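Side-chain contact in ribulose-bisphosphate carboxylase (Alicyclobacillus acidocaldarius subsp. acidocaldarius, PDB 4NAS), which belongs to the RuBisCO large-chain family, pairing an N-terminal domain with a TIM-barrel domain, and is modelled with calcium ions: residues K199-A204 / G208-Y213. Numbering follows the deposited sequence.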
loop_
_atom_site.group_PDB
_atom_site.type_symbol
_atom_site.label_atom_id
_atom_site.label_comp_id
_atom_site.label_asym_id
_atom_site.label_seq_id
_atom_site.Cartn_x
_atom_site.Cartn_y
_atom_site.Cartn_z
ATOM N N LYS B 199 -25.167 -20.895 16.598
ATOM C CA LYS B 199 -24.430 -21.439 17.731
ATOM C C LYS B 199 -24.409 -20.408 18.846
ATOM O O LYS B 199 -24.653 -20.736 20.011
ATOM C CB LYS B 199 -23.005 -21.798 17.308
ATOM C CG LYS B 199 -22.193 -22.561 18.343
ATOM C CD LYS B 199 -22.780 -23.965 18.630
ATOM C CE LYS B 199 -21.759 -24.833 19.366
ATOM N NZ LYS B 199 -22.398 -25.826 20.295
ATOM N N ALA B 200 -24.146 -19.153 18.472
ATOM C CA ALA B 200 -24.164 -18.045 19.422
ATOM C C ALA B 200 -25.496 -17.953 20.169
ATOM O O ALA B 200 -25.523 -17.683 21.367
ATOM C CB ALA B 200 -23.845 -16.707 18.723
ATOM N N ASP B 201 -26.591 -18.182 19.452
ATOM C CA ASP B 201 -27.925 -18.116 20.032
ATOM C C ASP B 201 -28.126 -19.195 21.089
ATOM O O ASP B 201 -28.649 -18.934 22.172
ATOM C CB ASP B 201 -28.983 -18.239 18.936
ATOM C CG ASP B 201 -29.191 -16.944 18.181
ATOM O OD1 ASP B 201 -28.926 -15.873 18.761
ATOM O OD2 ASP B 201 -29.626 -16.991 17.011
ATOM N N GLU B 202 -27.712 -20.410 20.755
ATOM C CA GLU B 202 -27.739 -21.515 21.691
ATOM C C GLU B 202 -26.948 -21.168 22.948
ATOM O O GLU B 202 -27.451 -21.298 24.062
ATOM C CB GLU B 202 -27.163 -22.765 21.019
ATOM C CG GLU B 202 -26.970 -23.961 21.936
ATOM C CD GLU B 202 -26.195 -25.079 21.254
ATOM O OE1 GLU B 202 -26.532 -25.421 20.100
ATOM O OE2 GLU B 202 -25.241 -25.607 21.866
ATOM N N ILE B 203 -25.718 -20.697 22.765
ATOM C CA ILE B 203 -24.818 -20.462 23.892
ATOM C C ILE B 203 -25.267 -19.315 24.823
ATOM O O ILE B 203 -25.064 -19.370 26.046
ATOM C CB ILE B 203 -23.369 -20.280 23.391
ATOM C CG1 ILE B 203 -22.823 -21.627 22.925
ATOM C CG2 ILE B 203 -22.467 -19.727 24.475
ATOM C CD1 ILE B 203 -21.497 -21.508 22.217
ATOM N N ALA B 204 -25.918 -18.305 24.254
ATOM C CA ALA B 204 -26.391 -17.161 25.035
ATOM C C ALA B 204 -27.351 -17.573 26.150
ATOM O O ALA B 204 -27.511 -16.852 27.135
ATOM C CB ALA B 204 -27.055 -16.137 24.128
ATOM N N GLY B 208 -25.740 -15.665 28.679
ATOM C CA GLY B 208 -26.507 -14.432 28.804
ATOM C C GLY B 208 -26.069 -13.384 27.794
ATOM O O GLY B 208 -26.523 -12.242 27.817
ATOM N N ARG B 209 -25.182 -13.787 26.898
ATOM C CA ARG B 209 -24.638 -12.887 25.892
ATOM C C ARG B 209 -24.567 -13.588 24.547
ATOM O O ARG B 209 -24.127 -14.733 24.458
ATOM C CB ARG B 209 -23.243 -12.428 26.325
ATOM C CG ARG B 209 -22.550 -11.459 25.366
ATOM C CD ARG B 209 -21.273 -10.900 25.989
ATOM N NE ARG B 209 -21.561 -10.166 27.218
ATOM C CZ ARG B 209 -21.129 -10.515 28.431
ATOM N NH1 ARG B 209 -20.347 -11.580 28.596
ATOM N NH2 ARG B 209 -21.461 -9.781 29.486
ATOM N N ARG B 210 -25.010 -12.913 23.493
ATOM C CA ARG B 210 -24.817 -13.451 22.155
ATOM C C ARG B 210 -23.484 -12.937 21.635
ATOM O O ARG B 210 -23.324 -11.745 21.381
ATOM C CB ARG B 210 -25.944 -13.043 21.212
ATOM C CG ARG B 210 -25.805 -13.627 19.822
ATOM C CD ARG B 210 -26.943 -13.185 18.906
ATOM N NE ARG B 210 -26.802 -13.720 17.548
ATOM C CZ ARG B 210 -26.076 -13.152 16.590
ATOM N NH1 ARG B 210 -26.010 -13.714 15.392
ATOM N NH2 ARG B 210 -25.415 -12.024 16.824
ATOM N N THR B 211 -22.528 -13.848 21.507
ATOM C CA THR B 211 -21.176 -13.530 21.089
ATOM C C THR B 211 -21.178 -13.205 19.599
ATOM O O THR B 211 -21.693 -13.976 18.806
ATOM C CB THR B 211 -20.261 -14.736 21.380
ATOM O OG1 THR B 211 -20.170 -14.935 22.797
ATOM C CG2 THR B 211 -18.881 -14.546 20.813
ATOM N N ALA B 212 -20.614 -12.057 19.233
ATOM C CA ALA B 212 -20.638 -11.573 17.848
ATOM C C ALA B 212 -19.471 -12.098 17.020
ATOM O O ALA B 212 -18.445 -12.488 17.554
ATOM C CB ALA B 212 -20.642 -10.052 17.832
ATOM N N TYR B 213 -19.622 -12.093 15.704
ATOM C CA TYR B 213 -18.594 -12.656 14.836
ATOM C C TYR B 213 -18.040 -11.592 13.877
ATOM O O TYR B 213 -18.793 -10.944 13.174
ATOM C CB TYR B 213 -19.170 -13.873 14.101
ATOM C CG TYR B 213 -18.282 -14.522 13.046
ATOM C CD1 TYR B 213 -16.911 -14.660 13.221
ATOM C CD2 TYR B 213 -18.843 -15.033 11.886
ATOM C CE1 TYR B 213 -16.124 -15.252 12.249
ATOM C CE2 TYR B 213 -18.082 -15.626 10.927
ATOM C CZ TYR B 213 -16.718 -15.736 11.102
ATOM O OH TYR B 213 -15.985 -16.352 10.110
HETATM O O HOH W 1 -22.935 -16.682 22.448
#
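A204, R210 and A200 carry most of this contact, in which the loop leading from helix 189-207 of the TIM-barrel domain to strand 214-216 runs back along that helix, the helix-to-strand link of a beta/alpha barrel. The methyl group of A204 rests on the R209 carbonyl, its CB 3.3 Å from R209 O. One turn earlier, A200 CB lies 3.5 Å from T211 O and also meets the aliphatic part of R210, at 3.8 Å from CG. R210 leaves the loop with CG anti to its own backbone N (chi1 -178°) and stays extended to NE, which carries it alongside the helix to D201. There D201 OD1 sits at the guanidinium edge, in its plane, in a salt bridge whose hydrogen bond from R210 NE to D201 OD1 is weak, 3.3 Å long with an N-H...O angle of 128°; the carboxylate itself is turned 48° from the guanidinium. The reversal is made at G208, whose positive phi follows the helix end and whose N donates to A204 O over 2.6 Å. T211 turns its hydroxyl to V172 O, while a water bridges the two backbones, donating to A200 O and R209 O and accepting from T211 N, each at 3.0 Å.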